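Local coordinates for halogenase (Chondromyces crocatus, PDB 3E1T), which probably chlorinates a precursor of chondrochloren as a flavin-dependent halogenase, using bound FAD, at residues A[390-393]-A[394-397]; A[363-366]-A[367-370]. All blocks are in the same frame, centred on the assembly; numbering follows the deposited sequence.

Both interactions are local contacts within a helix or at its exit, in series along the chain, and together they contrast a helical contact built into the fold with one lying at its periphery. Interaction 2, on helix 340-368 and its exit, has its centre about 19 Å from the centre of the chain, and the side chain of Tyr366 comes within about 9 Å of the bound FAD. Interaction 1, on helix 386-397, is centred about 40 Å from the chain centre. The two do not touch: their centres are 24 Å apart and their nearest atoms about 10 Å. Residues of interaction 2 are mostly buried, whereas those of interaction 1 are largely exposed.

Interaction 1: residues A[390-393]-A[394-397]; sequences NEAF and VRLI
Phe393 and Ile397 meet one turn apart in a local i to i+4 contact on helix 386-397, a short helix at the periphery of the chain. Ile397 lays its CG1 methylene over one face of the phenyl ring, 4.2 Å from the Phe393 ring centroid and 18° off the ring normal, which makes this a CH-pi contact. The methylene lies toward the rim of the ring, while the CG2 branch reaches the same margin, with Ile397 CG2 4.0 Å from Phe393 CE1. A chi1 of 58° puts CG1 of Ile397 between its backbone N and carbonyl carbon, and from there the branch turns back toward the preceding turn. Farther round the ring, Phe393 CD2 packs against Val394 CG2 at 3.8 Å, so two aliphatic side chains meet different parts of one phenyl group.

Arg395 occupies another side of the helix. Its chain bends at chi3 and folds back over the previous turn, bringing one guanidinium face over Ala392 CA, while NH2 lies 3.9 Å from Ala392 CB. Glu391 is near but does not close a salt bridge: its OE1 is 4.5 Å from Arg395 NH1, so any electrostatic attraction is probably modest.

Beneath these side chains the backbone is regular. Val394 N donates to Asn390 O, and Arg395 N to Glu391 O. Leu396 N bonds to Ala392 O at 3.1 Å with a nearly straight N-H...O angle of 167°, and Ile397 N completes the run by donating to Phe393 O. On the preceding turn, Asn390 ND2 bonds back to Glu386 O. Consecutive i to i+4 backbone bonds are the hallmark of an alpha-helix, and here the Phe393-Ile397 pair follows the same spacing on its surface.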
loop_
_atom_site.group_PDB
_atom_site.type_symbol
_atom_site.label_atom_id
_atom_site.label_comp_id
_atom_site.label_asym_id
_atom_site.label_seq_id
_atom_site.Cartn_x
_atom_site.Cartn_y
_atom_site.Cartn_z
ATOM N N ASN A 390 -0.016 -34.587 -6.331
ATOM C CA ASN A 390 1.429 -34.838 -6.316
ATOM C C ASN A 390 1.910 -35.620 -5.090
ATOM O O ASN A 390 2.749 -36.511 -5.215
ATOM C CB ASN A 390 2.208 -33.520 -6.428
ATOM C CG ASN A 390 2.515 -33.136 -7.866
ATOM O OD1 ASN A 390 3.328 -33.781 -8.537
ATOM N ND2 ASN A 390 1.882 -32.068 -8.342
ATOM N N GLU A 391 1.380 -35.277 -3.916
ATOM C CA GLU A 391 1.768 -35.929 -2.659
ATOM C C GLU A 391 1.321 -37.387 -2.623
ATOM O O GLU A 391 2.035 -38.243 -2.098
ATOM C CB GLU A 391 1.190 -35.193 -1.442
ATOM C CG GLU A 391 1.885 -33.880 -1.071
ATOM C CD GLU A 391 1.093 -33.057 -0.045
ATOM O OE1 GLU A 391 0.314 -33.653 0.741
ATOM O OE2 GLU A 391 1.252 -31.813 -0.019
ATOM N N ALA A 392 0.130 -37.651 -3.162
ATOM C CA ALA A 392 -0.409 -39.006 -3.247
ATOM C C ALA A 392 0.421 -39.853 -4.222
ATOM O O ALA A 392 0.700 -41.023 -3.959
ATOM C CB ALA A 392 -1.870 -38.974 -3.660
ATOM N N PHE A 393 0.820 -39.249 -5.336
ATOM C CA PHE A 393 1.688 -39.905 -6.301
ATOM C C PHE A 393 2.984 -40.318 -5.622
ATOM O O PHE A 393 3.429 -41.453 -5.757
ATOM C CB PHE A 393 1.968 -38.976 -7.490
ATOM C CG PHE A 393 3.219 -39.324 -8.263
ATOM C CD1 PHE A 393 3.303 -40.504 -9.000
ATOM C CD2 PHE A 393 4.307 -38.458 -8.266
ATOM C CE1 PHE A 393 4.459 -40.821 -9.713
ATOM C CE2 PHE A 393 5.468 -38.768 -8.980
ATOM C CZ PHE A 393 5.541 -39.946 -9.704
ATOM N N VAL A 394 3.564 -39.385 -4.876
ATOM C CA VAL A 394 4.869 -39.566 -4.272
ATOM C C VAL A 394 4.814 -40.570 -3.113
ATOM O O VAL A 394 5.751 -41.344 -2.905
ATOM C CB VAL A 394 5.461 -38.205 -3.830
ATOM C CG1 VAL A 394 6.610 -38.402 -2.880
ATOM C CG2 VAL A 394 5.903 -37.389 -5.043
ATOM N N ARG A 395 3.715 -40.562 -2.366
ATOM C CA ARG A 395 3.508 -41.585 -1.343
ATOM C C ARG A 395 3.485 -42.984 -1.970
ATOM O O ARG A 395 4.172 -43.883 -1.501
ATOM C CB ARG A 395 2.234 -41.328 -0.547
ATOM C CG ARG A 395 2.414 -40.321 0.587
ATOM C CD ARG A 395 1.319 -40.441 1.645
ATOM N NE ARG A 395 -0.023 -40.431 1.061
ATOM C CZ ARG A 395 -0.687 -39.334 0.701
ATOM N NH1 ARG A 395 -0.138 -38.132 0.852
ATOM N NH2 ARG A 395 -1.903 -39.439 0.176
ATOM N N LEU A 396 2.713 -43.142 -3.040
ATOM C CA LEU A 396 2.613 -44.413 -3.752
ATOM C C LEU A 396 3.970 -44.958 -4.171
ATOM O O LEU A 396 4.298 -46.101 -3.862
ATOM C CB LEU A 396 1.699 -44.284 -4.976
ATOM C CG LEU A 396 1.597 -45.492 -5.927
ATOM C CD1 LEU A 396 0.947 -46.672 -5.240
ATOM C CD2 LEU A 396 0.802 -45.110 -7.157
ATOM N N ILE A 397 4.770 -44.134 -4.849
ATOM C CA ILE A 397 6.032 -44.608 -5.431
ATOM C C ILE A 397 7.228 -44.630 -4.458
ATOM O O ILE A 397 8.339 -45.022 -4.838
ATOM C CB ILE A 397 6.365 -43.892 -6.768
ATOM C CG1 ILE A 397 6.446 -42.373 -6.599
ATOM C CG2 ILE A 397 5.329 -44.226 -7.806
ATOM C CD1 ILE A 397 7.773 -41.883 -6.173
#

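Interaction 2: residues A[363-366]-A[367-370]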
loop_
_atom_site.group_PDB
_atom_site.type_symbol
_atom_site.label_atom_id
_atom_site.label_comp_id
_atom_site.label_asym_id
_atom_site.label_seq_id
_atom_site.Cartn_x
_atom_site.Cartn_y
_atom_site.Cartn_z
ATOM N N VAL A 363 -0.553 -14.154 0.418
ATOM C CA VAL A 363 -1.429 -15.339 0.363
ATOM C C VAL A 363 -0.753 -16.456 1.182
ATOM O O VAL A 363 -1.367 -17.015 2.093
ATOM C CB VAL A 363 -1.749 -15.822 -1.107
ATOM C CG1 VAL A 363 -2.493 -17.200 -1.112
ATOM C CG2 VAL A 363 -2.590 -14.795 -1.878
ATOM N N ALA A 364 0.517 -16.752 0.889
ATOM C CA ALA A 364 1.250 -17.778 1.654
ATOM C C ALA A 364 1.398 -17.426 3.148
ATOM O O ALA A 364 1.321 -18.316 4.002
ATOM C CB ALA A 364 2.621 -18.090 1.010
ATOM N N PHE A 365 1.575 -16.135 3.461
ATOM C CA PHE A 365 1.698 -15.683 4.849
ATOM C C PHE A 365 0.397 -15.836 5.638
ATOM O O PHE A 365 0.418 -16.281 6.794
ATOM C CB PHE A 365 2.206 -14.237 4.934
ATOM C CG PHE A 365 2.666 -13.843 6.307
ATOM C CD1 PHE A 365 3.846 -14.368 6.841
ATOM C CD2 PHE A 365 1.927 -12.965 7.079
ATOM C CE1 PHE A 365 4.272 -14.010 8.115
ATOM C CE2 PHE A 365 2.361 -12.602 8.349
ATOM C CZ PHE A 365 3.532 -13.133 8.863
ATOM N N TYR A 366 -0.726 -15.447 5.032
ATOM C CA TYR A 366 -2.043 -15.726 5.607
ATOM C C TYR A 366 -2.266 -17.240 5.821
ATOM O O TYR A 366 -2.777 -17.652 6.861
ATOM C CB TYR A 366 -3.144 -15.169 4.710
ATOM C CG TYR A 366 -3.597 -13.766 5.057
ATOM C CD1 TYR A 366 -2.845 -12.658 4.695
ATOM C CD2 TYR A 366 -4.788 -13.554 5.754
ATOM C CE1 TYR A 366 -3.280 -11.345 5.017
ATOM C CE2 TYR A 366 -5.227 -12.275 6.062
ATOM C CZ TYR A 366 -4.464 -11.173 5.681
ATOM O OH TYR A 366 -4.895 -9.907 6.013
ATOM N N ASP A 367 -1.880 -18.037 4.824
ATOM C CA ASP A 367 -1.961 -19.508 4.866
ATOM C C ASP A 367 -1.174 -20.127 6.026
ATOM O O ASP A 367 -1.580 -21.144 6.557
ATOM C CB ASP A 367 -1.502 -20.117 3.532
ATOM C CG ASP A 367 -1.550 -21.663 3.521
ATOM O OD1 ASP A 367 -2.562 -22.248 3.069
ATOM O OD2 ASP A 367 -0.564 -22.291 3.965
ATOM N N MET A 368 -0.069 -19.512 6.426
ATOM C CA MET A 368 0.788 -20.104 7.453
ATOM C C MET A 368 0.251 -19.977 8.880
ATOM O O MET A 368 0.681 -20.723 9.760
ATOM C CB MET A 368 2.225 -19.576 7.365
ATOM C CG MET A 368 2.435 -18.227 8.010
ATOM S SD MET A 368 3.773 -18.229 9.224
ATOM C CE MET A 368 5.199 -18.322 8.128
ATOM N N ASN A 369 -0.677 -19.049 9.127
ATOM C CA ASN A 369 -1.284 -18.990 10.455
ATOM C C ASN A 369 -2.143 -20.229 10.750
ATOM O O ASN A 369 -3.067 -20.559 10.007
ATOM C CB ASN A 369 -2.091 -17.713 10.667
ATOM C CG ASN A 369 -2.434 -17.484 12.122
ATOM O OD1 ASN A 369 -1.554 -17.327 12.956
ATOM N ND2 ASN A 369 -3.721 -17.462 12.432
ATOM N N GLN A 370 -1.810 -20.908 11.846
ATOM C CA GLN A 370 -2.562 -22.065 12.341
ATOM C C GLN A 370 -3.598 -21.605 13.358
ATOM O O GLN A 370 -3.246 -21.079 14.422
ATOM C CB GLN A 370 -1.604 -23.054 13.015
ATOM C CG GLN A 370 -2.269 -24.313 13.580
ATOM C CD GLN A 370 -1.454 -24.954 14.687
ATOM O OE1 GLN A 370 -1.481 -24.505 15.838
ATOM N NE2 GLN A 370 -0.732 -26.016 14.347
HETATM O O HOH W 1 1.960 -21.020 3.750
#
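Met368 turns back toward Phe365 in a Met-aromatic contact at the C-terminal turn of the long helix 340-368. The sulfur approaches the ring obliquely: Met368 SD is 5.1 Å from the Phe365 ring centroid and 39° off the normal. With chi1 at 81°, CG lies between the backbone N and the carbonyl carbon, and further bends at chi2 and chi3 curl the chain past the ring, leaving Met368 CG 4.3 Å from Phe365 CD1. Other aromatic groups pack against Phe365 as well: Trp83 stacks with it, and Phe81 and Phe312 meet it edge-to-face.

Tyr366, the next residue, carries its ring to a different part of the interior, where its hydroxyl is hydrogen-bonded to Asp309 and Trp219. This helix end is thus joined through two neighbouring aromatic residues to the core of the flavoprotein.

Along the backbone, the bonding changes as the helix closes. Asp367 N makes a sound i to i+4 bond to Val363 O at 3.0 Å. Met368 N makes two weak bonds, to Ala364 O and to Phe365 O, and Asn369 N reaches Tyr366 O only weakly, at 3.4 Å, an i to i+3 bond at the exit from the helix.

With CG of Asp367 anti to the backbone N (chi1 179°), the carboxylate is carried away from the preceding turn, and its two oxygens take different partners. OD1 accepts from the backbone N of Ile382, tying the turn to a later part of the chain. Asp367 OD2 instead takes a hydrogen bond from a water that also donates to Ala364 O, each at 2.8 Å, bridging a backbone carbonyl to the carboxylate.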